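Local coordinates for Phosphoglucomutase/phosphomannomutase family protein (Burkholderia thailandensis, PDB 3UW2) that probably catalyses intramolecular phosphoryl transfer on phosphosugars, as in the phosphohexose mutase family, and binds a metal ion, at residues L209-C219 with L365-E373; P237-V248 with A262-V273. All coordinates share one frame; numbering follows the deposited sequence.

Interaction 1. Residues L209-C219 with L365-E373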
loop_
_atom_site.group_PDB
_atom_site.type_symbol
_atom_site.label_atom_id
_atom_site.label_comp_id
_atom_site.label_asym_id
_atom_site.label_seq_id
_atom_site.Cartn_x
_atom_site.Cartn_y
_atom_site.Cartn_z
ATOM N N LEU A 209 15.834 -3.741 7.745
ATOM C CA LEU A 209 16.268 -2.931 6.642
ATOM C C LEU A 209 15.856 -1.450 6.781
ATOM O O LEU A 209 16.583 -0.560 6.349
ATOM C CB LEU A 209 15.673 -3.474 5.347
ATOM C CG LEU A 209 16.295 -3.062 4.031
ATOM C CD1 LEU A 209 17.835 -3.216 3.993
ATOM C CD2 LEU A 209 15.654 -3.932 2.959
ATOM N N ALA A 210 14.689 -1.145 7.327
ATOM C CA ALA A 210 14.384 0.304 7.504
ATOM C C ALA A 210 15.394 0.996 8.441
ATOM O O ALA A 210 15.868 2.103 8.127
ATOM C CB ALA A 210 12.981 0.511 8.020
ATOM N N THR A 211 15.805 0.314 9.520
ATOM C CA THR A 211 16.777 0.924 10.437
ATOM C C THR A 211 18.119 1.073 9.761
ATOM O O THR A 211 18.746 2.123 9.869
ATOM C CB THR A 211 16.855 0.205 11.803
ATOM O OG1 THR A 211 17.078 -1.201 11.594
ATOM C CG2 THR A 211 15.508 0.397 12.534
ATOM N N ARG A 212 18.536 0.028 9.027
ATOM C CA ARG A 212 19.744 0.081 8.198
ATOM C C ARG A 212 19.706 1.284 7.242
ATOM O O ARG A 212 20.693 2.037 7.170
ATOM C CB ARG A 212 19.885 -1.178 7.362
ATOM C CG ARG A 212 21.125 -1.185 6.476
ATOM C CD ARG A 212 21.288 -2.528 5.741
ATOM N NE ARG A 212 22.417 -2.301 4.832
ATOM C CZ ARG A 212 22.873 -3.131 3.905
ATOM N NH1 ARG A 212 22.342 -4.313 3.746
ATOM N NH2 ARG A 212 23.928 -2.750 3.183
ATOM N N LEU A 213 18.596 1.443 6.524
ATOM C CA LEU A 213 18.439 2.543 5.532
ATOM C C LEU A 213 18.546 3.918 6.175
ATOM O O LEU A 213 19.338 4.742 5.708
ATOM C CB LEU A 213 17.106 2.423 4.752
ATOM C CG LEU A 213 16.722 3.564 3.829
ATOM C CD1 LEU A 213 17.791 3.626 2.718
ATOM C CD2 LEU A 213 15.298 3.390 3.231
ATOM N N PHE A 214 17.752 4.177 7.232
ATOM C CA PHE A 214 17.740 5.503 7.815
ATOM C C PHE A 214 19.065 5.813 8.545
ATOM O O PHE A 214 19.520 6.968 8.561
ATOM C CB PHE A 214 16.490 5.730 8.681
ATOM C CG PHE A 214 15.185 5.501 7.934
ATOM C CD1 PHE A 214 15.009 5.947 6.604
ATOM C CD2 PHE A 214 14.126 4.861 8.567
ATOM C CE1 PHE A 214 13.801 5.744 5.899
ATOM C CE2 PHE A 214 12.927 4.605 7.894
ATOM C CZ PHE A 214 12.739 5.065 6.559
ATOM N N LYS A 215 19.738 4.780 9.089
ATOM C CA LYS A 215 21.117 5.014 9.591
ATOM C C LYS A 215 22.076 5.386 8.475
ATOM O O LYS A 215 22.943 6.264 8.668
ATOM C CB LYS A 215 21.682 3.852 10.447
ATOM C CG LYS A 215 21.026 3.796 11.804
ATOM C CD LYS A 215 21.492 2.619 12.663
ATOM C CE LYS A 215 21.336 3.078 14.117
ATOM N NZ LYS A 215 21.664 2.097 15.203
ATOM N N ALA A 216 21.951 4.686 7.346
ATOM C CA ALA A 216 22.737 4.970 6.154
ATOM C C ALA A 216 22.485 6.411 5.637
ATOM O O ALA A 216 23.371 7.024 5.047
ATOM C CB ALA A 216 22.398 3.983 5.044
ATOM N N LEU A 217 21.281 6.936 5.824
ATOM C CA LEU A 217 21.010 8.337 5.456
ATOM C C LEU A 217 21.570 9.328 6.510
ATOM O O LEU A 217 21.564 10.545 6.294
ATOM C CB LEU A 217 19.513 8.563 5.259
ATOM C CG LEU A 217 18.973 7.824 4.030
ATOM C CD1 LEU A 217 17.476 8.004 3.970
ATOM C CD2 LEU A 217 19.644 8.328 2.758
ATOM N N GLY A 218 22.030 8.810 7.647
ATOM C CA GLY A 218 22.684 9.661 8.652
ATOM C C GLY A 218 21.801 9.941 9.849
ATOM O O GLY A 218 22.138 10.773 10.661
ATOM N N CYS A 219 20.659 9.271 9.966
ATOM C CA CYS A 219 19.765 9.560 11.078
ATOM C C CYS A 219 20.062 8.703 12.293
ATOM O O CYS A 219 20.405 7.496 12.175
ATOM C CB CYS A 219 18.317 9.365 10.683
ATOM S SG CYS A 219 17.871 10.532 9.381
ATOM N N LEU A 365 9.488 2.324 2.863
ATOM C CA LEU A 365 10.838 2.681 3.287
ATOM C C LEU A 365 11.387 3.812 2.372
ATOM O O LEU A 365 12.049 4.729 2.858
ATOM C CB LEU A 365 11.802 1.482 3.160
ATOM C CG LEU A 365 11.775 0.442 4.315
ATOM C CD1 LEU A 365 10.486 -0.366 4.375
ATOM C CD2 LEU A 365 12.963 -0.524 4.094
ATOM N N TYR A 366 11.172 3.680 1.057
ATOM C CA TYR A 366 11.470 4.750 0.148
ATOM C C TYR A 366 10.651 5.998 0.431
ATOM O O TYR A 366 11.188 7.092 0.389
ATOM C CB TYR A 366 11.261 4.297 -1.319
ATOM C CG TYR A 366 11.816 5.305 -2.290
ATOM C CD1 TYR A 366 13.211 5.534 -2.378
ATOM C CD2 TYR A 366 10.969 6.061 -3.123
ATOM C CE1 TYR A 366 13.747 6.530 -3.255
ATOM C CE2 TYR A 366 11.481 7.021 -3.998
ATOM C CZ TYR A 366 12.879 7.201 -4.095
ATOM O OH TYR A 366 13.353 8.144 -4.970
ATOM N N THR A 367 9.352 5.852 0.716
ATOM C CA THR A 367 8.546 7.067 1.031
ATOM C C THR A 367 9.168 7.736 2.276
ATOM O O THR A 367 9.274 8.962 2.330
ATOM C CB THR A 367 7.076 6.645 1.305
ATOM O OG1 THR A 367 6.557 6.060 0.103
ATOM C CG2 THR A 367 6.170 7.827 1.784
ATOM N N GLY A 368 9.548 6.936 3.285
ATOM C CA GLY A 368 10.182 7.489 4.474
ATOM C C GLY A 368 11.416 8.320 4.101
ATOM O O GLY A 368 11.614 9.403 4.606
ATOM N N ALA A 369 12.248 7.790 3.216
ATOM C CA ALA A 369 13.439 8.478 2.811
ATOM C C ALA A 369 13.082 9.773 2.067
ATOM O O ALA A 369 13.727 10.815 2.287
ATOM C CB ALA A 369 14.288 7.547 1.938
ATOM N N ARG A 370 12.043 9.733 1.220
ATOM C CA ARG A 370 11.700 10.894 0.443
ATOM C C ARG A 370 11.145 11.941 1.404
ATOM O O ARG A 370 11.334 13.124 1.184
ATOM C CB ARG A 370 10.663 10.564 -0.646
ATOM C CG ARG A 370 11.255 9.776 -1.848
ATOM C CD ARG A 370 12.204 10.640 -2.677
ATOM N NE ARG A 370 11.447 11.681 -3.446
ATOM C CZ ARG A 370 11.088 11.577 -4.726
ATOM N NH1 ARG A 370 11.477 10.514 -5.493
ATOM N NH2 ARG A 370 10.419 12.580 -5.283
ATOM N N LEU A 371 10.444 11.494 2.452
ATOM C CA LEU A 371 9.840 12.448 3.441
ATOM C C LEU A 371 11.015 13.106 4.223
ATOM O O LEU A 371 11.076 14.325 4.357
ATOM C CB LEU A 371 8.896 11.664 4.342
ATOM C CG LEU A 371 8.242 12.473 5.473
ATOM C CD1 LEU A 371 7.598 13.722 4.898
ATOM C CD2 LEU A 371 7.236 11.615 6.208
ATOM N N LEU A 372 12.002 12.306 4.665
ATOM C CA LEU A 372 13.178 12.880 5.362
ATOM C C LEU A 372 13.951 13.902 4.470
ATOM O O LEU A 372 14.481 14.886 4.956
ATOM C CB LEU A 372 14.120 11.770 5.823
ATOM C CG LEU A 372 13.690 10.737 6.875
ATOM C CD1 LEU A 372 14.713 9.639 6.992
ATOM C CD2 LEU A 372 13.574 11.488 8.187
ATOM N N GLU A 373 14.059 13.646 3.180
ATOM C CA GLU A 373 14.729 14.586 2.278
ATOM C C GLU A 373 14.098 16.000 2.371
ATOM O O GLU A 373 14.822 17.019 2.372
ATOM C CB GLU A 373 14.586 14.084 0.841
ATOM C CG GLU A 373 15.230 15.002 -0.202
ATOM C CD GLU A 373 15.115 14.408 -1.601
ATOM O OE1 GLU A 373 13.984 14.352 -2.201
ATOM O OE2 GLU A 373 16.156 13.971 -2.086
#

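Interaction 2. Residues P237-V248 with A262-V273. With ZN (zinc ion), chain K.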
loop_
_atom_site.group_PDB
_atom_site.type_symbol
_atom_site.label_atom_id
_atom_site.label_comp_id
_atom_site.label_asym_id
_atom_site.label_seq_id
_atom_site.Cartn_x
_atom_site.Cartn_y
_atom_site.Cartn_z
ATOM N N PRO A 237 1.642 -4.866 13.434
ATOM C CA PRO A 237 2.222 -3.818 12.616
ATOM C C PRO A 237 1.142 -3.312 11.620
ATOM O O PRO A 237 1.092 -3.691 10.432
ATOM C CB PRO A 237 3.452 -4.521 11.971
ATOM C CG PRO A 237 2.997 -5.925 11.850
ATOM C CD PRO A 237 1.992 -6.215 12.928
ATOM N N ASP A 238 0.283 -2.441 12.152
ATOM C CA ASP A 238 -0.926 -2.054 11.467
ATOM C C ASP A 238 -1.218 -0.581 11.828
ATOM O O ASP A 238 -2.037 -0.299 12.677
ATOM C CB ASP A 238 -2.045 -3.066 11.838
ATOM C CG ASP A 238 -3.458 -2.676 11.288
ATOM O OD1 ASP A 238 -3.556 -2.026 10.247
ATOM O OD2 ASP A 238 -4.454 -3.033 11.942
ATOM N N PRO A 239 -0.460 0.353 11.216
ATOM C CA PRO A 239 -0.529 1.764 11.499
ATOM C C PRO A 239 -1.859 2.398 11.094
ATOM O O PRO A 239 -2.122 3.512 11.490
ATOM C CB PRO A 239 0.670 2.344 10.726
ATOM C CG PRO A 239 1.041 1.318 9.703
ATOM C CD PRO A 239 0.649 0.020 10.303
ATOM N N ALA A 240 -2.695 1.661 10.345
ATOM C CA ALA A 240 -4.047 2.073 10.028
ATOM C C ALA A 240 -4.944 2.179 11.264
ATOM O O ALA A 240 -5.922 2.917 11.230
ATOM C CB ALA A 240 -4.670 1.157 8.978
ATOM N N HIS A 241 -4.607 1.473 12.359
ATOM C CA HIS A 241 -5.327 1.691 13.630
ATOM C C HIS A 241 -4.519 2.584 14.555
ATOM O O HIS A 241 -3.411 2.225 14.939
ATOM C CB HIS A 241 -5.671 0.366 14.327
ATOM C CG HIS A 241 -6.749 -0.445 13.633
ATOM N ND1 HIS A 241 -6.464 -1.418 12.729
ATOM C CD2 HIS A 241 -8.146 -0.409 13.749
ATOM C CE1 HIS A 241 -7.612 -1.963 12.279
ATOM N NE2 HIS A 241 -8.642 -1.349 12.910
ATOM N N PRO A 242 -5.056 3.758 14.934
ATOM C CA PRO A 242 -4.303 4.705 15.801
ATOM C C PRO A 242 -3.793 4.123 17.144
ATOM O O PRO A 242 -2.701 4.527 17.631
ATOM C CB PRO A 242 -5.298 5.867 16.011
ATOM C CG PRO A 242 -6.295 5.734 14.895
ATOM C CD PRO A 242 -6.405 4.257 14.612
ATOM N N GLU A 243 -4.490 3.124 17.685
ATOM C CA GLU A 243 -3.997 2.397 18.878
ATOM C C GLU A 243 -2.609 1.759 18.672
ATOM O O GLU A 243 -1.906 1.525 19.664
ATOM C CB GLU A 243 -4.953 1.280 19.299
ATOM C CG GLU A 243 -6.377 1.754 19.638
ATOM C CD GLU A 243 -7.239 2.033 18.393
ATOM O OE1 GLU A 243 -6.927 1.544 17.266
ATOM O OE2 GLU A 243 -8.238 2.775 18.549
ATOM N N ASN A 244 -2.240 1.468 17.417
ATOM C CA ASN A 244 -0.894 0.911 17.128
ATOM C C ASN A 244 0.190 1.964 16.966
ATOM O O ASN A 244 1.364 1.639 16.674
ATOM C CB ASN A 244 -0.896 -0.080 15.940
ATOM C CG ASN A 244 -1.851 -1.243 16.163
ATOM O OD1 ASN A 244 -1.865 -1.817 17.228
ATOM N ND2 ASN A 244 -2.649 -1.583 15.153
ATOM N N LEU A 245 -0.205 3.218 17.162
ATOM C CA LEU A 245 0.726 4.338 17.105
ATOM C C LEU A 245 1.003 4.921 18.496
ATOM O O LEU A 245 1.780 5.887 18.608
ATOM C CB LEU A 245 0.270 5.428 16.080
ATOM C CG LEU A 245 0.008 4.953 14.616
ATOM C CD1 LEU A 245 -0.614 6.036 13.749
ATOM C CD2 LEU A 245 1.289 4.434 13.973
ATOM N N GLN A 246 0.375 4.368 19.539
ATOM C CA GLN A 246 0.476 4.990 20.865
ATOM C C GLN A 246 1.905 4.906 21.419
ATOM O O GLN A 246 2.316 5.816 22.139
ATOM C CB GLN A 246 -0.592 4.467 21.840
ATOM C CG GLN A 246 -2.018 4.769 21.364
ATOM C CD GLN A 246 -2.227 6.255 21.089
ATOM O OE1 GLN A 246 -1.949 7.077 21.952
ATOM N NE2 GLN A 246 -2.680 6.604 19.875
ATOM N N ASP A 247 2.672 3.872 21.038
ATOM C CA ASP A 247 4.076 3.743 21.458
ATOM C C ASP A 247 4.959 4.768 20.803
ATOM O O ASP A 247 5.850 5.318 21.470
ATOM C CB ASP A 247 4.643 2.354 21.164
ATOM C CG ASP A 247 3.983 1.291 22.019
ATOM O OD1 ASP A 247 4.117 1.369 23.238
ATOM O OD2 ASP A 247 3.275 0.418 21.492
ATOM N N VAL A 248 4.755 5.011 19.495
ATOM C CA VAL A 248 5.540 6.018 18.783
ATOM C C VAL A 248 5.218 7.421 19.421
ATOM O O VAL A 248 6.137 8.243 19.615
ATOM C CB VAL A 248 5.162 6.061 17.266
ATOM C CG1 VAL A 248 5.491 7.420 16.641
ATOM C CG2 VAL A 248 5.797 4.906 16.521
ATOM N N ALA A 262 6.056 4.717 11.490
ATOM C CA ALA A 262 5.572 3.362 11.834
ATOM C C ALA A 262 5.244 2.586 10.542
ATOM O O ALA A 262 4.625 3.162 9.647
ATOM C CB ALA A 262 4.351 3.457 12.717
ATOM N N PHE A 263 5.722 1.328 10.421
ATOM C CA PHE A 263 5.581 0.588 9.186
ATOM C C PHE A 263 4.545 -0.459 9.400
ATOM O O PHE A 263 4.371 -0.947 10.516
ATOM C CB PHE A 263 6.923 -0.052 8.796
ATOM C CG PHE A 263 7.944 0.941 8.360
ATOM C CD1 PHE A 263 7.862 1.514 7.090
ATOM C CD2 PHE A 263 8.978 1.316 9.197
ATOM C CE1 PHE A 263 8.829 2.424 6.678
ATOM C CE2 PHE A 263 9.922 2.245 8.802
ATOM C CZ PHE A 263 9.856 2.791 7.527
ATOM N N ASP A 264 3.850 -0.824 8.340
ATOM C CA ASP A 264 2.993 -1.976 8.419
ATOM C C ASP A 264 3.861 -3.246 8.263
ATOM O O ASP A 264 5.075 -3.144 8.092
ATOM C CB ASP A 264 1.868 -1.897 7.394
ATOM C CG ASP A 264 2.311 -2.238 5.997
ATOM O OD1 ASP A 264 3.503 -2.187 5.620
ATOM O OD2 ASP A 264 1.375 -2.459 5.241
ATOM N N GLY A 265 3.251 -4.427 8.375
ATOM C CA GLY A 265 4.091 -5.641 8.568
ATOM C C GLY A 265 4.979 -6.019 7.416
ATOM O O GLY A 265 5.964 -6.717 7.633
ATOM N N ASP A 266 4.684 -5.574 6.165
ATOM C CA ASP A 266 5.631 -5.894 5.102
ATOM C C ASP A 266 6.347 -4.663 4.502
ATOM O O ASP A 266 7.097 -4.780 3.510
ATOM C CB ASP A 266 4.961 -6.762 3.983
ATOM C CG ASP A 266 3.850 -6.012 3.262
ATOM O OD1 ASP A 266 3.353 -5.072 3.896
ATOM O OD2 ASP A 266 3.435 -6.291 2.104
ATOM N N GLY A 267 6.113 -3.491 5.060
ATOM C CA GLY A 267 6.907 -2.299 4.676
ATOM C C GLY A 267 6.357 -1.574 3.398
ATOM O O GLY A 267 7.028 -0.738 2.846
ATOM N N ASP A 268 5.175 -1.908 2.899
ATOM C CA ASP A 268 4.697 -1.125 1.715
ATOM C C ASP A 268 3.765 0.044 2.178
ATOM O O ASP A 268 3.141 0.714 1.360
ATOM C CB ASP A 268 4.078 -2.015 0.638
ATOM C CG ASP A 268 2.778 -2.628 1.081
ATOM O OD1 ASP A 268 2.422 -2.377 2.234
ATOM O OD2 ASP A 268 2.123 -3.379 0.318
ATOM N N ARG A 269 3.692 0.283 3.499
ATOM C CA ARG A 269 2.954 1.430 4.005
ATOM C C ARG A 269 3.712 2.110 5.147
ATOM O O ARG A 269 4.268 1.415 6.033
ATOM C CB ARG A 269 1.566 1.047 4.514
ATOM C CG ARG A 269 0.629 0.514 3.452
ATOM C CD ARG A 269 -0.804 0.402 3.995
ATOM N NE ARG A 269 -0.982 -0.781 4.832
ATOM C CZ ARG A 269 -2.065 -1.043 5.569
ATOM N NH1 ARG A 269 -3.112 -0.207 5.584
ATOM N NH2 ARG A 269 -2.102 -2.157 6.297
ATOM N N LEU A 270 3.701 3.444 5.141
ATOM C CA LEU A 270 4.333 4.266 6.191
ATOM C C LEU A 270 3.273 5.136 6.901
ATOM O O LEU A 270 2.487 5.855 6.227
ATOM C CB LEU A 270 5.401 5.195 5.562
ATOM C CG LEU A 270 6.041 6.273 6.466
ATOM C CD1 LEU A 270 7.029 5.656 7.408
ATOM C CD2 LEU A 270 6.728 7.329 5.596
ATOM N N GLY A 271 3.278 5.044 8.240
ATOM C CA GLY A 271 2.559 5.990 9.137
ATOM C C GLY A 271 3.524 7.040 9.674
ATOM O O GLY A 271 4.678 6.707 9.986
ATOM N N VAL A 272 3.057 8.294 9.820
ATOM C CA VAL A 272 3.899 9.456 10.163
ATOM C C VAL A 272 3.206 10.179 11.283
ATOM O O VAL A 272 2.023 10.541 11.178
ATOM C CB VAL A 272 4.056 10.460 8.952
ATOM C CG1 VAL A 272 4.819 11.730 9.372
ATOM C CG2 VAL A 272 4.726 9.787 7.754
ATOM N N VAL A 273 3.957 10.383 12.364
ATOM C CA VAL A 273 3.490 11.070 13.578
ATOM C C VAL A 273 4.429 12.262 13.875
ATOM O O VAL A 273 5.661 12.127 13.848
ATOM C CB VAL A 273 3.509 10.098 14.832
ATOM C CG1 VAL A 273 2.982 10.769 16.109
ATOM C CG2 VAL A 273 2.676 8.849 14.571
HETATM ZN ZN ZN K . 1.572 -3.834 3.545
#

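Interaction 1. Residues L209-C219 with L365-E373
Phe214 is a knob set into a hole on the facing helix, formed by Leu365, Gly368, Ala369 and Leu372. The contact joins helix 206-216 of alpha/beta/alpha domain II to helix 364-375 of domain III. The short segments run nearly parallel, at 24°, with their axes 10.5 Å apart. With CG anti to the carbonyl carbon (chi1 -56°), the Phe214 ring swings toward helix 364-375 and leads with its CE1-CZ side. The carbonyl oxygen of Leu365 stands at the ring edge, near its plane, with O 3.7 Å from Phe214 CE1. Gly368 has no side chain, so the ring lies close to the helix backbone, with Phe214 CZ 4.1 Å from Gly368 CA.

Leu365 works in the other direction. Its end reaches back across the gap and lies against Ala210, with CG 3.9 Å from Ala210 CB. It crosses Leu209 at about a right angle. Leu213 comes in obliquely and sets CD2 4.0 Å from Leu365 CB. One turn on, Leu217 CD1 meets Ala369 CB at 3.8 Å.

No hydrogen bond joins the segments; the interface is apolar and largely buried. Phe261 of strand 259-263 meets Phe214 edge-to-face. A Schellman motif with Gly218, at positive phi, follows helix 206-216. Leu372 crosses Phe214 at about a right angle, and its CD1 methyl also lies 4.1 Å from Cys219 SG.

Interaction 2. Residues P237-V248 with A262-V273
The guanidinium of Arg269 has Asp264 OD2 at its edge and in its plane, while Ala240 CB and Asp238 OD1 of segment 237-248 approach it obliquely. The edge contact is a salt bridge. Arg269 NE meets Asp264 OD2 at 2.9 Å and 166°, coming from above the carboxylate plane. Ala240 CB lies 4.0 Å from Arg269 NH1. Asp238 and Arg269 have opposite charges, but Asp238 OD1 and Arg269 NH2 are too far apart for a salt bridge. The His241 ring has the Asp238 carboxylate at its edge, and its ND1 donates to Asp238 OD2.

Asp238 O accepts from Asn244 ND2 and His241 N, which reach opposite faces of its plane. The bond from His241 N closes the type I turn Asp238-His241, which contains Pro239. The Pro239 ring crosses the Asp264 side chain obliquely, with CD 3.7 Å from Asp264 CB. Pro237 packs tightly on the backbone of Gly265, its CG 3.5 Å from Gly265 CA. Further along, Leu245 CD2 is pressed to 3.5 Å from Ala262 CB. Val248 and Val273 slide past each other in opposite directions, with Val248 CG1 3.8 Å from Val273 CG2.

Asp264 CG sits between the backbone N and the carbonyl carbon (chi1 77°), which turns the carboxylate back over its own loop. OD1 accepts from Arg269 N, and OD2 is 2.2 Å from the zinc. Asp266 OD1 and Asp268 OD1 also bind the ion, and one ligand from outside the two segments completes the site. Lys140 bridges their other oxygens. Pro237 and Pro239 pack against the start of the DGDGD metal-binding loop of the phosphohexose mutases. The loop joins antiparallel strands 259-263 and 270-273 in domain II, where the family usually carries magnesium.

The two interactions have centres 16 Å apart and meet at the domain II sheet. Along the chain, helix 206-216 comes first, then both segments of interaction 2, and last helix 364-375, so interaction 1 spans interaction 2. Strands 259-263 and 270-273 lie between segment 237-248 and the paired helices of interaction 1. Ala262 and Val273 face segment 237-248. Phe263, Leu270 and Val272 point to the other side, onto the paired helices. There Phe263 CZ is 3.6 Å from Phe214 CE2, and Val272 CG2 is 3.5 Å from Leu371 CD2. The two strands that flank the metal loop are thus packed on both faces, and one covering helix belongs to domain III.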